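Local structure of DNA repair protein RECN (Deinococcus radiodurans, 4ABY) at residues I151-S156 and F321-A326; A164-L169 and D276-F281. The protein probably takes part in recombinational repair of damaged DNA as an SMC-like ATPase, seen here as its nucleotide-binding head domain. All blocks are in the same frame, centred on the assembly; numbering follows the deposited sequence.

Contact 1. Residues I151-S156 and F321-A326; sequences IHWQHS and FDEVDA
The turn His152-Trp153-Gln154, whose place after an edge strand fits the Q-loop of ABC-type ATPases, meets the Asp322-Glu323 pair that follows the Walker B strand 318-321. Gln154 gives the straighter of two side-chain hydrogen bonds: NE2 reaches Asp322 OD2 at 2.9 Å with an angle of 166°; the oxygen lies close to the amide plane, and the donor arrives on the anti side, tilted out of the carboxylate plane. The chain of Gln154 is bent at chi2 (86°), which folds its CD over one face of the Trp153 ring, near its rim. At the edge of that ring, NE1 donates in the indole plane to Glu323 OE1 (3.0 Å), a more bent bond at 134° that meets the carboxylate from above its plane. His152 and Phe321 lie side by side, CD2 of the imidazole 3.4 Å from CE1 of the phenyl, their planes oblique. His152 ND1 also shares a hydrogen bond with Ser156 OG, 3.1 Å away, and the same OG accepts from Trp153 N, which ties the turn together. Lys73 and Val77 of the Walker A helix 69-83 touch both Gln154 and Asp322, helix 298-312 packs on His152, and Leu340 and Leu343 of helix 330-343 back Phe321.

Contact 2. Residues A164-L169 and D276-F281; sequences ANQRGL and DVLLRF
Val277, Leu278 and Leu279 rest on helix 163-171, which crosses one strand of the two-stranded antiparallel sheet 258-266/276-282; the axes of residues 164-169 and 276-281 stand almost square, at 88°, and pass 6.8 Å apart. At the start of the strand Asp276 sends OD1 to Tyr272 OH, and Tyr272 in turn makes a cation-pi contact with Arg167. Val277 faces the helix, and its CB sits 3.8 Å from CG of Arg167. With CG anti to N (chi1 175°), the arginine chain runs past the valine, and the two side chains cross at about a right angle. Leu278 starts away from the helix, yet OE1 of Gln166 reaches both its CA (3.9 Å) and its CD2. Extended beyond CG, Gln166 carries its amide to Leu279 as well, with OE1 3.7 Å from Leu279 N, too long for a hydrogen bond. An alanine in place of Gln166 lacks the amide, which would probably leave a gap against the backbone of Leu278 and Leu279. Leu279 itself also points to the helix and closes the contact with a methyl pair, its CD2 4.2 Å from CD2 of Leu169.

How the contacts relate
Contact 2 is nested within the chain loop that contact 1 closes: strand 149-152 leads on to helix 163-171, and strand 276-282 comes before the Walker B strand 318-321. The centres lie 19 Å apart and the nearest atoms about 7 Å, without touching. Contact 1 lies where two neighbouring parallel strands, 149-152 and 318-321, run out into loops at one border of the mixed sheet, beside the predicted ATP site; contact 2 belongs to the separate two-stranded sheet, away from that site. Met305 and Ser309 of helix 298-312 meet His152, while its Leu312 meets Leu169 and its Val304 Phe281. This helix thus touches both the nucleotide-binding part of the head and the region beside the long helix 214-249.

Contact 1. Residues I151-S156 and F321-A326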
loop_
_atom_site.group_PDB
_atom_site.type_symbol
_atom_site.label_atom_id
_atom_site.label_comp_id
_atom_site.label_asym_id
_atom_site.label_seq_id
_atom_site.Cartn_x
_atom_site.Cartn_y
_atom_site.Cartn_z
ATOM N N ILE A 151 -3.229 2.005 -0.561
ATOM C CA ILE A 151 -3.189 2.398 0.840
ATOM C C ILE A 151 -2.752 1.216 1.687
ATOM O O ILE A 151 -3.365 0.153 1.630
ATOM C CB ILE A 151 -4.547 2.891 1.345
ATOM C CG1 ILE A 151 -4.864 4.271 0.774
ATOM C CG2 ILE A 151 -4.553 2.949 2.859
ATOM C CD1 ILE A 151 -5.564 4.234 -0.547
ATOM N N HIS A 152 -1.697 1.395 2.476
ATOM C CA HIS A 152 -1.148 0.268 3.221
ATOM C C HIS A 152 -1.597 0.155 4.663
ATOM O O HIS A 152 -1.856 1.150 5.340
ATOM C CB HIS A 152 0.372 0.195 3.117
ATOM C CG HIS A 152 0.852 -0.390 1.827
ATOM N ND1 HIS A 152 0.414 -1.606 1.354
ATOM C CD2 HIS A 152 1.730 0.077 0.909
ATOM C CE1 HIS A 152 1.001 -1.863 0.199
ATOM N NE2 HIS A 152 1.805 -0.857 -0.093
ATOM N N TRP A 153 -1.634 -1.098 5.110
ATOM C CA TRP A 153 -2.320 -1.512 6.319
ATOM C C TRP A 153 -3.791 -1.647 5.927
ATOM O O TRP A 153 -4.260 -2.759 5.715
ATOM C CB TRP A 153 -2.001 -0.553 7.480
ATOM C CG TRP A 153 -2.922 -0.469 8.687
ATOM C CD1 TRP A 153 -2.797 0.423 9.715
ATOM C CD2 TRP A 153 -4.088 -1.256 8.986
ATOM N NE1 TRP A 153 -3.801 0.246 10.627
ATOM C CE2 TRP A 153 -4.609 -0.776 10.206
ATOM C CE3 TRP A 153 -4.742 -2.311 8.351
ATOM C CZ2 TRP A 153 -5.746 -1.316 10.798
ATOM C CZ3 TRP A 153 -5.872 -2.841 8.935
ATOM C CH2 TRP A 153 -6.361 -2.345 10.150
ATOM N N GLN A 154 -4.505 -0.544 5.754
ATOM C CA GLN A 154 -5.942 -0.646 5.482
ATOM C C GLN A 154 -6.331 -1.365 4.184
ATOM O O GLN A 154 -7.390 -1.985 4.117
ATOM C CB GLN A 154 -6.621 0.723 5.536
ATOM C CG GLN A 154 -6.876 1.225 6.929
ATOM C CD GLN A 154 -5.687 1.955 7.505
ATOM O OE1 GLN A 154 -4.593 1.929 6.945
ATOM N NE2 GLN A 154 -5.897 2.620 8.631
ATOM N N HIS A 155 -5.494 -1.276 3.154
ATOM C CA HIS A 155 -5.842 -1.863 1.859
ATOM C C HIS A 155 -4.711 -2.685 1.252
ATOM O O HIS A 155 -4.568 -2.745 0.032
ATOM C CB HIS A 155 -6.278 -0.779 0.871
ATOM C CG HIS A 155 -7.511 -0.042 1.289
ATOM N ND1 HIS A 155 -8.780 -0.488 0.995
ATOM C CD2 HIS A 155 -7.668 1.115 1.974
ATOM C CE1 HIS A 155 -9.668 0.361 1.485
ATOM N NE2 HIS A 155 -9.018 1.343 2.083
ATOM N N SER A 156 -3.911 -3.318 2.104
ATOM C CA SER A 156 -2.833 -4.171 1.628
ATOM C C SER A 156 -3.388 -5.478 1.074
ATOM O O SER A 156 -2.706 -6.189 0.344
ATOM C CB SER A 156 -1.849 -4.459 2.758
ATOM O OG SER A 156 -1.342 -3.256 3.304
ATOM N N PHE A 321 0.823 5.148 3.410
ATOM C CA PHE A 321 1.167 4.372 4.591
ATOM C C PHE A 321 0.539 5.048 5.800
ATOM O O PHE A 321 0.702 6.251 5.997
ATOM C CB PHE A 321 2.685 4.288 4.759
ATOM C CG PHE A 321 3.389 3.657 3.593
ATOM C CD1 PHE A 321 3.574 2.285 3.538
ATOM C CD2 PHE A 321 3.867 4.434 2.551
ATOM C CE1 PHE A 321 4.222 1.701 2.467
ATOM C CE2 PHE A 321 4.517 3.855 1.477
ATOM C CZ PHE A 321 4.694 2.486 1.436
ATOM N N ASP A 322 -0.112 4.280 6.636
ATOM C CA ASP A 322 -0.684 4.812 7.836
ATOM C C ASP A 322 0.013 4.259 9.035
ATOM O O ASP A 322 0.133 3.079 9.179
ATOM C CB ASP A 322 -2.106 4.344 7.955
ATOM C CG ASP A 322 -2.844 5.015 9.050
ATOM O OD1 ASP A 322 -2.491 6.135 9.409
ATOM O OD2 ASP A 322 -3.793 4.428 9.542
ATOM N N GLU A 323 0.455 5.086 9.941
ATOM C CA GLU A 323 0.977 4.487 11.102
ATOM C C GLU A 323 2.283 3.836 10.975
ATOM O O GLU A 323 2.553 2.990 11.747
ATOM C CB GLU A 323 -0.001 3.409 11.519
ATOM C CG GLU A 323 -0.966 3.823 12.612
ATOM C CD GLU A 323 -1.775 2.692 13.117
ATOM O OE1 GLU A 323 -2.755 2.337 12.489
ATOM O OE2 GLU A 323 -1.449 2.145 14.160
ATOM N N VAL A 324 3.124 4.198 10.039
ATOM C CA VAL A 324 4.405 3.500 9.960
ATOM C C VAL A 324 5.288 4.147 10.913
ATOM O O VAL A 324 6.297 3.596 11.222
ATOM C CB VAL A 324 4.444 4.255 8.641
ATOM C CG1 VAL A 324 4.717 5.675 8.873
ATOM C CG2 VAL A 324 5.509 3.713 7.759
ATOM N N ASP A 325 4.883 5.256 11.501
ATOM C CA ASP A 325 5.697 5.662 12.628
ATOM C C ASP A 325 5.168 5.221 13.937
ATOM O O ASP A 325 5.619 5.651 14.954
ATOM C CB ASP A 325 5.765 7.171 12.689
ATOM C CG ASP A 325 4.454 7.794 12.656
ATOM O OD1 ASP A 325 3.506 7.085 12.534
ATOM O OD2 ASP A 325 4.367 8.992 12.761
ATOM N N ALA A 326 4.179 4.369 13.915
ATOM C CA ALA A 326 3.485 4.041 15.151
ATOM C C ALA A 326 4.416 3.735 16.327
ATOM O O ALA A 326 4.743 4.624 17.111
ATOM C CB ALA A 326 2.501 2.906 14.928
#

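Contact 2. Residues A164-L169 and D276-F281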
loop_
_atom_site.group_PDB
_atom_site.type_symbol
_atom_site.label_atom_id
_atom_site.label_comp_id
_atom_site.label_asym_id
_atom_site.label_seq_id
_atom_site.Cartn_x
_atom_site.Cartn_y
_atom_site.Cartn_z
ATOM N N ALA A 164 -2.843 -13.776 -5.000
ATOM C CA ALA A 164 -2.235 -13.728 -6.320
ATOM C C ALA A 164 -0.919 -12.970 -6.310
ATOM O O ALA A 164 0.011 -13.313 -7.038
ATOM C CB ALA A 164 -3.192 -13.101 -7.311
ATOM N N ASN A 165 -0.838 -11.936 -5.485
ATOM C CA ASN A 165 0.341 -11.081 -5.469
ATOM C C ASN A 165 1.454 -11.582 -4.561
ATOM O O ASN A 165 2.626 -11.354 -4.844
ATOM C CB ASN A 165 -0.045 -9.645 -5.141
ATOM C CG ASN A 165 -0.765 -8.970 -6.289
ATOM O OD1 ASN A 165 -0.177 -8.732 -7.343
ATOM N ND2 ASN A 165 -2.044 -8.667 -6.098
ATOM N N GLN A 166 1.089 -12.263 -3.479
ATOM C CA GLN A 166 2.074 -12.946 -2.650
ATOM C C GLN A 166 2.888 -13.882 -3.530
ATOM O O GLN A 166 4.115 -13.906 -3.466
ATOM C CB GLN A 166 1.397 -13.757 -1.543
ATOM C CG GLN A 166 0.994 -12.968 -0.315
ATOM C CD GLN A 166 0.445 -13.861 0.783
ATOM O OE1 GLN A 166 0.135 -15.026 0.548
ATOM N NE2 GLN A 166 0.323 -13.320 1.989
ATOM N N ARG A 167 2.192 -14.658 -4.355
ATOM C CA ARG A 167 2.846 -15.580 -5.272
ATOM C C ARG A 167 3.650 -14.823 -6.321
ATOM O O ARG A 167 4.753 -15.229 -6.684
ATOM C CB ARG A 167 1.817 -16.477 -5.959
ATOM C CG ARG A 167 2.411 -17.388 -7.013
ATOM C CD ARG A 167 1.355 -18.260 -7.671
ATOM N NE ARG A 167 0.429 -17.499 -8.507
ATOM C CZ ARG A 167 -0.836 -17.251 -8.185
ATOM N NH1 ARG A 167 -1.338 -17.699 -7.042
ATOM N NH2 ARG A 167 -1.606 -16.553 -9.009
ATOM N N GLY A 168 3.085 -13.720 -6.804
ATOM C CA GLY A 168 3.725 -12.930 -7.837
ATOM C C GLY A 168 5.110 -12.471 -7.432
ATOM O O GLY A 168 6.029 -12.460 -8.247
ATOM N N LEU A 169 5.251 -12.096 -6.166
ATOM C CA LEU A 169 6.525 -11.640 -5.630
ATOM C C LEU A 169 7.650 -12.598 -5.985
ATOM O O LEU A 169 8.731 -12.173 -6.391
ATOM C CB LEU A 169 6.441 -11.490 -4.109
ATOM C CG LEU A 169 6.072 -10.122 -3.530
ATOM C CD1 LEU A 169 4.909 -9.487 -4.276
ATOM C CD2 LEU A 169 5.761 -10.251 -2.050
ATOM N N ASP A 276 0.784 -23.636 -4.192
ATOM C CA ASP A 276 0.446 -22.292 -3.742
ATOM C C ASP A 276 1.688 -21.642 -3.156
ATOM O O ASP A 276 2.461 -22.296 -2.464
ATOM C CB ASP A 276 -0.629 -22.356 -2.660
ATOM C CG ASP A 276 -2.033 -22.276 -3.218
ATOM O OD1 ASP A 276 -2.223 -21.630 -4.272
ATOM O OD2 ASP A 276 -2.953 -22.843 -2.588
ATOM N N VAL A 277 1.887 -20.360 -3.423
ATOM C CA VAL A 277 3.033 -19.667 -2.847
ATOM C C VAL A 277 2.585 -18.650 -1.808
ATOM O O VAL A 277 1.887 -17.687 -2.129
ATOM C CB VAL A 277 3.897 -18.985 -3.916
ATOM C CG1 VAL A 277 4.931 -18.086 -3.257
ATOM C CG2 VAL A 277 4.575 -20.031 -4.789
ATOM N N LEU A 278 2.988 -18.877 -0.561
ATOM C CA LEU A 278 2.532 -18.055 0.556
ATOM C C LEU A 278 3.689 -17.343 1.238
ATOM O O LEU A 278 4.792 -17.884 1.335
ATOM C CB LEU A 278 1.789 -18.918 1.575
ATOM C CG LEU A 278 0.557 -19.641 1.036
ATOM C CD1 LEU A 278 0.475 -21.066 1.574
ATOM C CD2 LEU A 278 -0.697 -18.851 1.356
ATOM N N LEU A 279 3.428 -16.126 1.710
ATOM C CA LEU A 279 4.432 -15.346 2.418
ATOM C C LEU A 279 4.130 -15.322 3.913
ATOM O O LEU A 279 3.074 -14.849 4.334
ATOM C CB LEU A 279 4.484 -13.925 1.868
ATOM C CG LEU A 279 5.571 -13.052 2.484
ATOM C CD1 LEU A 279 6.926 -13.705 2.273
ATOM C CD2 LEU A 279 5.537 -11.650 1.897
ATOM N N ARG A 280 5.062 -15.836 4.707
ATOM C CA ARG A 280 4.870 -15.940 6.146
ATOM C C ARG A 280 5.879 -15.066 6.884
ATOM O O ARG A 280 7.014 -14.915 6.445
ATOM C CB ARG A 280 4.987 -17.400 6.586
ATOM C CG ARG A 280 4.017 -18.332 5.857
ATOM C CD ARG A 280 4.195 -19.790 6.255
ATOM N NE ARG A 280 3.795 -20.046 7.635
ATOM C CZ ARG A 280 4.490 -20.805 8.476
ATOM N NH1 ARG A 280 5.618 -21.377 8.070
ATOM N NH2 ARG A 280 4.066 -20.993 9.721
ATOM N N PHE A 281 5.459 -14.492 8.008
ATOM C CA PHE A 281 6.257 -13.480 8.685
ATOM C C PHE A 281 6.001 -13.452 10.187
ATOM O O PHE A 281 4.862 -13.581 10.637
ATOM C CB PHE A 281 5.959 -12.104 8.075
ATOM C CG PHE A 281 6.656 -10.960 8.757
ATOM C CD1 PHE A 281 7.959 -10.632 8.430
ATOM C CD2 PHE A 281 5.994 -10.194 9.705
ATOM C CE1 PHE A 281 8.595 -9.574 9.046
ATOM C CE2 PHE A 281 6.625 -9.138 10.326
ATOM C CZ PHE A 281 7.926 -8.826 9.997
#